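Local coordinates for amide synthase (PDB 1L5A), which probably joins an acyl group to an amine through an amide bond, as a nonribosomal peptide synthetase condensation enzyme of vibriobactin biosynthesis, at residues 174-177 with 178-182; 321-324 with 325-328; 402-405 with 406-409. All coordinates share one frame; numbering follows the deposited sequence.

How the interactions relate
From the N terminus, interaction 1 comes first, in the opening turns of helix 175-189, just after helix 161-172. Interaction 2 follows well downstream and closes a tight turn in the loop between helix 313-319 and strand 333-337. Interaction 3 lies in the last turns of helix 387-409, before helix 415-420. The three are in series, with no nesting or crossing, and each is local. Interactions 1 and 2 do not touch, with nearest atoms about 10 Å apart, but both reach helix 313-319, through Tyr-177 and Lys-181 in interaction 1 and Leu-322 and Tyr-328 in interaction 2. Interaction 3 stands apart, its centre about 43 Å from the centres of the other two, against helix 217-229.

Interaction 1 (174-177 with 178-182); sequences SHRY and WQDKQ
Tyr-177 and Trp-178 meet as neighbours in the first turn of helix 175-189, a helix start with Ser-174 at the N-cap. Their rings form a T-shaped pair: the edge of Tyr-177 points at one face of the Trp-178 six-membered ring, with centroids 5.0 Å apart and planes at 84°. CD2 of Tyr-177 does the touching, 3.8 Å from CE3 of Trp-178 and displaced toward the rim of the indole. Tyr-177 holds CG anti to its own N (chi1 180°), which swings the ring off the helix to the side where the indole lies.

On another side of the helix, one turn apart, Arg-176 and Asp-180 make an i to i+4 salt bridge. The arginine chain runs extended from CG to NE, bringing NH1 to 3.0 Å from Asp-180 OD1 at the guanidinium edge. The other carboxylate oxygen, OD2, is hydrogen-bonded to Tyr-171 OH, so this buried acid is held at both oxygens.

Beneath the side chains, i to i+4 bonds run along the backbone; Lys-181 N to Tyr-177 O is 3.0 Å and nearly straight, with an angle of 172° at the hydrogen. Farther out, the Tyr-177 ring meets that of Tyr-311. Trp-264 of the second subunit stacks on His-175, and Arg-303 of that subunit packs against Trp-178, so the helix start also serves a subunit contact. Ser-174 OG, itself hydrogen-bonded to Tyr-171 O, caps the helix by accepting a weak bond from Tyr-177 N at 3.3 Å.

Interaction 2 (321-324 with 325-328); sequences GLNA and EQSY
Gln-326 OE1 accepts the hydrogen bond of Asn-323 N at 2.7 Å, nearly straight at 169°. The donor lies in the plane of the side-chain carbonyl, on a lone pair of OE1. Gln-326 has CG anti to its carbonyl carbon (chi1 -64°), and the chain, extended beyond CG, carries OE1 to Asn-323 N. The Asn-323 and Gln-326 side chains cross at about a right angle, while their amide planes are 12° apart. Asn-323 ND2 also sits close to OE1, but its direction is poor for a bond.

In the main chain, Gln-326 N donates to Asn-323 O at 3.0 Å, from well above the carbonyl plane. One residue pair is therefore tied twice, once by backbone and once through a side chain.

Beside these bonds, Leu-322 CD1 rests over one face of the Tyr-328 ring as a CH-pi contact, 4.0 Å from the ring centroid and toward the rim. Tyr-328 is buried, with Leu-194, Leu-196 and Ile-313 around its side chain, and its N bonds to Glu-317 OE2. The arrangement is that of a type I beta turn, Asn-323 to Gln-326, following the Schellman motif at Gly-321 that ends helix 313-319.

Interaction 3 (402-405 with 406-409); sequences EQLL and ARFQ
Arg-407 folds back along the helix and lays its guanidinium beside Gln-403 and Leu-404, the residues four and three places earlier. The chain is bent at chi3 (-72°), and this bend turns the group toward the preceding turn. NH2 then packs 3.6 Å from Leu-404 CB and 3.8 Å from Gln-403 CB, over the aliphatic roots of both side chains. The edge of the guanidinium faces the main chain at Leu-404 N; since both nitrogens are donors, this is contact without a hydrogen bond. Gln-403 OE1 lies over one guanidinium face, offset toward the rim, 4.1 Å from Arg-407 NH2, with the amide plane turned 61° from that of the guanidinium. The glutamine oxygen is therefore a loose polar neighbour above the charged group.

A second i to i+4 pair lies on a different side of the helix. Gln-409, bent at chi2, curls back over the preceding turn, and its NE2 comes to 3.8 Å from Leu-405 CG. Its other amide atom, OE1, is hydrogen-bonded to Gln-413 NE2. More distantly, Leu-405 CD1 lies 4.4 Å from Phe-408 CD2.

Bonds from i to i+4 run along the backbone beneath. Arg-407 N to Gln-403 O is a good bond at 2.7 Å, and Gln-409 N to Leu-405 O, at 3.1 Å, has the same 152° angle at the hydrogen. One residue before Arg-407, Ala-406 N makes a weak bond to Glu-402 O.

All this belongs to the C-terminal end of helix 387-409. Leu-404 and Phe-408, both buried, pack on Leu-222 of helix 217-229 and on Leu-418 of helix 415-420, while Leu-405 touches Gln-218 and Arg-407 reaches Leu-418 and Glu-421.

Interaction 1 (174-177 with 178-182)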
ATOM      1  N   SER A 174     -11.937  -2.619   2.793  1.00 32.82           N
ATOM      2  CA  SER A 174     -10.989  -1.532   2.596  1.00 35.57           C
ATOM      3  C   SER A 174     -11.525  -0.416   1.705  1.00 35.30           C
ATOM      4  O   SER A 174     -12.513  -0.593   0.993  1.00 37.73           O
ATOM      5  CB  SER A 174      -9.703  -2.072   1.967  1.00 28.96           C
ATOM      6  OG  SER A 174      -9.837  -2.168   0.557  1.00 36.87           O
ATOM      7  N   HIS A 175     -10.859   0.732   1.745  1.00 34.80           N
ATOM      8  CA  HIS A 175     -11.253   1.851   0.901  1.00 43.25           C
ATOM      9  C   HIS A 175     -11.002   1.483  -0.571  1.00 39.06           C
ATOM     10  O   HIS A 175     -11.744   1.913  -1.454  1.00 33.81           O
ATOM     11  CB  HIS A 175     -10.462   3.129   1.260  1.00 41.23           C
ATOM     12  CG  HIS A 175     -10.895   3.776   2.542  1.00 54.53           C
ATOM     13  ND1 HIS A 175     -11.461   5.034   2.590  1.00 53.39           N
ATOM     14  CD2 HIS A 175     -10.843   3.341   3.825  1.00 54.42           C
ATOM     15  CE1 HIS A 175     -11.737   5.346   3.844  1.00 45.26           C
ATOM     16  NE2 HIS A 175     -11.373   4.335   4.614  1.00 40.37           N
ATOM     17  N   ARG A 176      -9.963   0.683  -0.825  1.00 40.21           N
ATOM     18  CA  ARG A 176      -9.609   0.262  -2.192  1.00 40.32           C
ATOM     19  C   ARG A 176     -10.829  -0.388  -2.858  1.00 40.48           C
ATOM     20  O   ARG A 176     -11.100  -0.172  -4.033  1.00 37.87           O
ATOM     21  CB  ARG A 176      -8.452  -0.737  -2.163  1.00 37.92           C
ATOM     22  CG  ARG A 176      -7.629  -0.779  -3.426  1.00 50.29           C
ATOM     23  CD  ARG A 176      -6.858  -2.084  -3.528  1.00 61.70           C
ATOM     24  NE  ARG A 176      -5.787  -2.054  -4.527  1.00 79.44           N
ATOM     25  CZ  ARG A 176      -5.881  -1.526  -5.751  1.00 85.12           C
ATOM     26  NH1 ARG A 176      -7.009  -0.955  -6.170  1.00 82.51           N
ATOM     27  NH2 ARG A 176      -4.834  -1.582  -6.568  1.00 83.94           N
ATOM     28  N   TYR A 177     -11.558  -1.187  -2.090  1.00 37.50           N
ATOM     29  CA  TYR A 177     -12.761  -1.831  -2.583  1.00 40.98           C
ATOM     30  C   TYR A 177     -13.642  -0.747  -3.201  1.00 42.21           C
ATOM     31  O   TYR A 177     -14.144  -0.890  -4.322  1.00 43.08           O
ATOM     32  CB  TYR A 177     -13.510  -2.487  -1.422  1.00 39.02           C
ATOM     33  CG  TYR A 177     -14.786  -3.178  -1.813  1.00 35.58           C
ATOM     34  CD1 TYR A 177     -14.761  -4.409  -2.470  1.00 39.33           C
ATOM     35  CD2 TYR A 177     -16.027  -2.602  -1.535  1.00 37.58           C
ATOM     36  CE1 TYR A 177     -15.949  -5.054  -2.840  1.00 33.71           C
ATOM     37  CE2 TYR A 177     -17.218  -3.236  -1.899  1.00 39.25           C
ATOM     38  CZ  TYR A 177     -17.172  -4.467  -2.554  1.00 38.97           C
ATOM     39  OH  TYR A 177     -18.342  -5.107  -2.920  1.00 40.09           O
ATOM     40  N   TRP A 178     -13.828   0.345  -2.467  1.00 41.01           N
ATOM     41  CA  TRP A 178     -14.653   1.412  -2.982  1.00 40.93           C
ATOM     42  C   TRP A 178     -14.047   2.204  -4.123  1.00 40.09           C
ATOM     43  O   TRP A 178     -14.769   2.681  -5.001  1.00 35.06           O
ATOM     44  CB  TRP A 178     -15.155   2.288  -1.847  1.00 40.66           C
ATOM     45  CG  TRP A 178     -16.528   1.817  -1.528  1.00 47.93           C
ATOM     46  CD1 TRP A 178     -17.645   1.957  -2.323  1.00 56.06           C
ATOM     47  CD2 TRP A 178     -16.916   0.965  -0.453  1.00 37.20           C
ATOM     48  NE1 TRP A 178     -18.697   1.233  -1.812  1.00 50.56           N
ATOM     49  CE2 TRP A 178     -18.281   0.612  -0.664  1.00 50.15           C
ATOM     50  CE3 TRP A 178     -16.255   0.460   0.659  1.00 29.88           C
ATOM     51  CZ2 TRP A 178     -18.984  -0.222   0.202  1.00 39.91           C
ATOM     52  CZ3 TRP A 178     -16.952  -0.372   1.522  1.00 44.80           C
ATOM     53  CH2 TRP A 178     -18.305  -0.703   1.287  1.00 44.47           C
ATOM     54  N   GLN A 179     -12.728   2.320  -4.147  1.00 38.10           N
ATOM     55  CA  GLN A 179     -12.106   3.002  -5.268  1.00 44.36           C
ATOM     56  C   GLN A 179     -12.325   2.114  -6.491  1.00 44.74           C
ATOM     57  O   GLN A 179     -12.558   2.604  -7.593  1.00 46.96           O
ATOM     58  CB  GLN A 179     -10.612   3.169  -5.053  1.00 43.38           C
ATOM     59  CG  GLN A 179     -10.254   4.154  -3.976  1.00 65.03           C
ATOM     60  CD  GLN A 179      -8.833   3.968  -3.489  1.00 72.28           C
ATOM     61  OE1 GLN A 179      -7.918   3.686  -4.280  1.00 65.51           O
ATOM     62  NE2 GLN A 179      -8.633   4.127  -2.179  1.00 72.59           N
ATOM     63  N   ASP A 180     -12.244   0.803  -6.292  1.00 41.50           N
ATOM     64  CA  ASP A 180     -12.420  -0.118  -7.401  1.00 40.13           C
ATOM     65  C   ASP A 180     -13.839  -0.008  -7.960  1.00 39.86           C
ATOM     66  O   ASP A 180     -14.009   0.206  -9.162  1.00 34.53           O
ATOM     67  CB  ASP A 180     -12.091  -1.564  -6.976  1.00 37.54           C
ATOM     68  CG  ASP A 180     -10.581  -1.807  -6.838  1.00 40.53           C
ATOM     69  OD1 ASP A 180      -9.780  -1.037  -7.425  1.00 37.93           O
ATOM     70  OD2 ASP A 180     -10.195  -2.784  -6.158  1.00 34.20           O
ATOM     71  N   LYS A 181     -14.852  -0.132  -7.104  1.00 34.36           N
ATOM     72  CA  LYS A 181     -16.228  -0.007  -7.570  1.00 34.68           C
ATOM     73  C   LYS A 181     -16.359   1.293  -8.357  1.00 40.56           C
ATOM     74  O   LYS A 181     -16.918   1.323  -9.457  1.00 44.62           O
ATOM     75  CB  LYS A 181     -17.189   0.029  -6.393  1.00 34.30           C
ATOM     76  CG  LYS A 181     -18.599   0.401  -6.778  1.00 28.92           C
ATOM     77  CD  LYS A 181     -19.534   0.187  -5.615  1.00 32.97           C
ATOM     78  CE  LYS A 181     -20.953   0.557  -5.976  1.00 35.10           C
ATOM     79  NZ  LYS A 181     -21.890   0.107  -4.907  1.00 46.68           N
ATOM     80  N   GLN A 182     -15.833   2.365  -7.775  1.00 44.56           N
ATOM     81  CA  GLN A 182     -15.853   3.684  -8.393  1.00 45.87           C
ATOM     82  C   GLN A 182     -15.329   3.594  -9.828  1.00 42.74           C
ATOM     83  O   GLN A 182     -15.993   4.007 -10.778  1.00 40.57           O
ATOM     84  CB  GLN A 182     -14.969   4.637  -7.582  1.00 55.04           C
ATOM     85  CG  GLN A 182     -15.014   6.084  -8.035  1.00 70.35           C
ATOM     86  CD  GLN A 182     -16.344   6.746  -7.716  1.00 79.20           C
ATOM     87  OE1 GLN A 182     -17.412   6.143  -7.885  1.00 80.89           O
ATOM     88  NE2 GLN A 182     -16.289   7.999  -7.260  1.00 79.41           N
TER

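Interaction 2 (321-324 with 325-328)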
ATOM      1  N   GLY A 321     -26.861  -3.389 -12.326  1.00 31.66           N
ATOM      2  CA  GLY A 321     -28.269  -3.717 -12.449  1.00 36.44           C
ATOM      3  C   GLY A 321     -28.727  -5.070 -12.976  1.00 43.19           C
ATOM      4  O   GLY A 321     -29.923  -5.350 -12.916  1.00 43.06           O
ATOM      5  N   LEU A 322     -27.837  -5.913 -13.497  1.00 44.45           N
ATOM      6  CA  LEU A 322     -28.298  -7.219 -13.965  1.00 45.30           C
ATOM      7  C   LEU A 322     -28.967  -7.885 -12.772  1.00 46.57           C
ATOM      8  O   LEU A 322     -28.622  -7.584 -11.626  1.00 49.39           O
ATOM      9  CB  LEU A 322     -27.142  -8.115 -14.413  1.00 39.16           C
ATOM     10  CG  LEU A 322     -25.977  -7.531 -15.204  1.00 45.79           C
ATOM     11  CD1 LEU A 322     -25.249  -8.689 -15.878  1.00 31.30           C
ATOM     12  CD2 LEU A 322     -26.456  -6.506 -16.216  1.00 35.87           C
ATOM     13  N   ASN A 323     -29.923  -8.771 -13.035  1.00 46.61           N
ATOM     14  CA  ASN A 323     -30.610  -9.491 -11.966  1.00 52.22           C
ATOM     15  C   ASN A 323     -29.849 -10.794 -11.745  1.00 54.26           C
ATOM     16  O   ASN A 323     -28.923 -11.109 -12.496  1.00 61.24           O
ATOM     17  CB  ASN A 323     -32.052  -9.798 -12.361  1.00 50.65           C
ATOM     18  CG  ASN A 323     -32.143 -10.570 -13.663  1.00 60.86           C
ATOM     19  OD1 ASN A 323     -31.626 -11.687 -13.780  1.00 63.02           O
ATOM     20  ND2 ASN A 323     -32.798  -9.978 -14.655  1.00 62.70           N
ATOM     21  N   ALA A 324     -30.235 -11.560 -10.734  1.00 53.43           N
ATOM     22  CA  ALA A 324     -29.544 -12.812 -10.453  1.00 57.14           C
ATOM     23  C   ALA A 324     -29.483 -13.778 -11.642  1.00 58.94           C
ATOM     24  O   ALA A 324     -28.470 -14.439 -11.855  1.00 58.44           O
ATOM     25  CB  ALA A 324     -30.186 -13.498  -9.255  1.00 57.67           C
ATOM     26  N   GLU A 325     -30.553 -13.859 -12.424  1.00 61.21           N
ATOM     27  CA  GLU A 325     -30.569 -14.765 -13.569  1.00 63.62           C
ATOM     28  C   GLU A 325     -29.765 -14.273 -14.772  1.00 59.51           C
ATOM     29  O   GLU A 325     -29.793 -14.903 -15.827  1.00 64.12           O
ATOM     30  CB  GLU A 325     -32.008 -15.044 -14.023  1.00 69.02           C
ATOM     31  CG  GLU A 325     -32.837 -15.865 -13.058  1.00 76.15           C
ATOM     32  CD  GLU A 325     -32.834 -15.281 -11.664  1.00 83.74           C
ATOM     33  OE1 GLU A 325     -31.831 -15.478 -10.945  1.00 90.30           O
ATOM     34  OE2 GLU A 325     -33.825 -14.613 -11.293  1.00 83.62           O
ATOM     35  N   GLN A 326     -29.047 -13.164 -14.628  1.00 52.06           N
ATOM     36  CA  GLN A 326     -28.264 -12.651 -15.746  1.00 47.62           C
ATOM     37  C   GLN A 326     -26.762 -12.695 -15.536  1.00 39.77           C
ATOM     38  O   GLN A 326     -26.283 -12.817 -14.412  1.00 48.66           O
ATOM     39  CB  GLN A 326     -28.684 -11.219 -16.064  1.00 48.20           C
ATOM     40  CG  GLN A 326     -30.112 -11.109 -16.545  1.00 49.99           C
ATOM     41  CD  GLN A 326     -30.561  -9.673 -16.656  1.00 51.19           C
ATOM     42  OE1 GLN A 326     -30.576  -8.939 -15.668  1.00 57.25           O
ATOM     43  NE2 GLN A 326     -30.923  -9.257 -17.857  1.00 50.94           N
ATOM     44  N   SER A 327     -26.029 -12.592 -16.637  1.00 30.56           N
ATOM     45  CA  SER A 327     -24.567 -12.595 -16.624  1.00 36.85           C
ATOM     46  C   SER A 327     -24.075 -11.959 -17.922  1.00 35.79           C
ATOM     47  O   SER A 327     -24.823 -11.858 -18.888  1.00 38.24           O
ATOM     48  CB  SER A 327     -24.028 -14.023 -16.526  1.00 34.59           C
ATOM     49  OG  SER A 327     -24.515 -14.826 -17.598  1.00 42.63           O
ATOM     50  N   TYR A 328     -22.826 -11.516 -17.946  1.00 30.29           N
ATOM     51  CA  TYR A 328     -22.286 -10.924 -19.164  1.00 29.27           C
ATOM     52  C   TYR A 328     -21.786 -11.999 -20.117  1.00 35.55           C
ATOM     53  O   TYR A 328     -21.289 -13.065 -19.690  1.00 28.88           O
ATOM     54  CB  TYR A 328     -21.105 -10.013 -18.854  1.00 23.44           C
ATOM     55  CG  TYR A 328     -21.450  -8.753 -18.098  1.00 39.61           C
ATOM     56  CD1 TYR A 328     -20.735  -8.387 -16.954  1.00 40.50           C
ATOM     57  CD2 TYR A 328     -22.434  -7.887 -18.561  1.00 34.63           C
ATOM     58  CE1 TYR A 328     -20.988  -7.191 -16.306  1.00 43.72           C
ATOM     59  CE2 TYR A 328     -22.693  -6.692 -17.922  1.00 40.26           C
ATOM     60  CZ  TYR A 328     -21.969  -6.348 -16.802  1.00 42.32           C
ATOM     61  OH  TYR A 328     -22.210  -5.147 -16.193  1.00 43.45           O
TER

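Interaction 3 (402-405 with 406-409)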
ATOM      1  N   GLU A 402       0.940 -12.312 -40.434  1.00 66.06           N
ATOM      2  CA  GLU A 402       1.776 -12.392 -41.624  1.00 63.58           C
ATOM      3  C   GLU A 402       2.068 -10.982 -42.137  1.00 63.79           C
ATOM      4  O   GLU A 402       3.181 -10.694 -42.583  1.00 62.50           O
ATOM      5  CB  GLU A 402       1.073 -13.214 -42.701  1.00 60.18           C
ATOM      6  CG  GLU A 402       1.234 -14.715 -42.540  1.00 64.40           C
ATOM      7  CD  GLU A 402       0.301 -15.492 -43.450  1.00 66.29           C
ATOM      8  OE1 GLU A 402      -0.077 -14.949 -44.511  1.00 65.92           O
ATOM      9  OE2 GLU A 402      -0.046 -16.644 -43.108  1.00 65.75           O
ATOM     10  N   GLN A 403       1.064 -10.111 -42.060  1.00 61.35           N
ATOM     11  CA  GLN A 403       1.203  -8.723 -42.491  1.00 64.85           C
ATOM     12  C   GLN A 403       2.177  -7.965 -41.613  1.00 65.26           C
ATOM     13  O   GLN A 403       3.162  -7.427 -42.096  1.00 69.13           O
ATOM     14  CB  GLN A 403      -0.131  -7.991 -42.421  1.00 67.96           C
ATOM     15  CG  GLN A 403      -0.996  -8.082 -43.652  1.00 71.99           C
ATOM     16  CD  GLN A 403      -2.240  -7.230 -43.507  1.00 75.60           C
ATOM     17  OE1 GLN A 403      -2.169  -6.093 -43.029  1.00 72.75           O
ATOM     18  NE2 GLN A 403      -3.387  -7.767 -43.922  1.00 73.92           N
ATOM     19  N   LEU A 404       1.874  -7.913 -40.320  1.00 69.39           N
ATOM     20  CA  LEU A 404       2.710  -7.213 -39.354  1.00 63.38           C
ATOM     21  C   LEU A 404       4.164  -7.560 -39.615  1.00 64.19           C
ATOM     22  O   LEU A 404       5.018  -6.675 -39.660  1.00 63.02           O
ATOM     23  CB  LEU A 404       2.337  -7.621 -37.923  1.00 61.03           C
ATOM     24  CG  LEU A 404       2.517  -6.606 -36.783  1.00 54.90           C
ATOM     25  CD1 LEU A 404       2.263  -7.309 -35.469  1.00 56.07           C
ATOM     26  CD2 LEU A 404       3.904  -6.011 -36.778  1.00 57.71           C
ATOM     27  N   LEU A 405       4.454  -8.847 -39.793  1.00 64.05           N
ATOM     28  CA  LEU A 405       5.833  -9.250 -40.046  1.00 69.60           C
ATOM     29  C   LEU A 405       6.350  -8.649 -41.350  1.00 70.89           C
ATOM     30  O   LEU A 405       7.543  -8.370 -41.484  1.00 73.32           O
ATOM     31  CB  LEU A 405       5.958 -10.770 -40.111  1.00 66.79           C
ATOM     32  CG  LEU A 405       7.396 -11.215 -40.390  1.00 68.95           C
ATOM     33  CD1 LEU A 405       8.337 -10.621 -39.347  1.00 64.29           C
ATOM     34  CD2 LEU A 405       7.465 -12.731 -40.377  1.00 71.88           C
ATOM     35  N   ALA A 406       5.441  -8.458 -42.302  1.00 68.81           N
ATOM     36  CA  ALA A 406       5.766  -7.893 -43.605  1.00 66.78           C
ATOM     37  C   ALA A 406       6.023  -6.396 -43.498  1.00 66.83           C
ATOM     38  O   ALA A 406       7.113  -5.931 -43.832  1.00 65.78           O
ATOM     39  CB  ALA A 406       4.635  -8.161 -44.586  1.00 64.99           C
ATOM     40  N   ARG A 407       5.017  -5.644 -43.052  1.00 66.22           N
ATOM     41  CA  ARG A 407       5.162  -4.199 -42.879  1.00 71.16           C
ATOM     42  C   ARG A 407       6.516  -3.919 -42.221  1.00 75.18           C
ATOM     43  O   ARG A 407       7.098  -2.846 -42.388  1.00 74.43           O
ATOM     44  CB  ARG A 407       4.034  -3.651 -41.998  1.00 68.57           C
ATOM     45  CG  ARG A 407       2.732  -3.368 -42.725  1.00 70.97           C
ATOM     46  CD  ARG A 407       1.609  -3.075 -41.737  1.00 80.71           C
ATOM     47  NE  ARG A 407       1.192  -4.284 -41.021  1.00 93.91           N
ATOM     48  CZ  ARG A 407       0.224  -4.331 -40.106  1.00 97.33           C
ATOM     49  NH1 ARG A 407      -0.447  -3.231 -39.776  1.00 99.81           N
ATOM     50  NH2 ARG A 407      -0.081  -5.483 -39.523  1.00 96.14           N
ATOM     51  N   PHE A 408       7.005  -4.909 -41.477  1.00 78.17           N
ATOM     52  CA  PHE A 408       8.286  -4.832 -40.787  1.00 81.27           C
ATOM     53  C   PHE A 408       9.409  -5.011 -41.812  1.00 84.41           C
ATOM     54  O   PHE A 408      10.337  -4.204 -41.885  1.00 82.17           O
ATOM     55  CB  PHE A 408       8.358  -5.935 -39.727  1.00 78.20           C
ATOM     56  CG  PHE A 408       9.462  -5.750 -38.731  1.00 76.65           C
ATOM     57  CD1 PHE A 408       9.608  -4.546 -38.054  1.00 71.55           C
ATOM     58  CD2 PHE A 408      10.344  -6.789 -38.452  1.00 76.45           C
ATOM     59  CE1 PHE A 408      10.616  -4.377 -37.114  1.00 72.33           C
ATOM     60  CE2 PHE A 408      11.357  -6.631 -37.511  1.00 73.29           C
ATOM     61  CZ  PHE A 408      11.493  -5.422 -36.840  1.00 73.55           C
ATOM     62  N   GLN A 409       9.307  -6.077 -42.602  1.00 88.47           N
ATOM     63  CA  GLN A 409      10.286  -6.377 -43.641  1.00 90.36           C
ATOM     64  C   GLN A 409      10.462  -5.144 -44.515  1.00 91.18           C
ATOM     65  O   GLN A 409      11.557  -4.591 -44.620  1.00 89.80           O
ATOM     66  CB  GLN A 409       9.798  -7.537 -44.518  1.00 89.69           C
ATOM     67  CG  GLN A 409       9.394  -8.780 -43.749  1.00 93.47           C
ATOM     68  CD  GLN A 409      10.562  -9.443 -43.049  1.00 97.56           C
ATOM     69  OE1 GLN A 409      11.614  -8.832 -42.859  1.00 97.87           O
ATOM     70  NE2 GLN A 409      10.379 -10.700 -42.648  1.00100.33           N
TER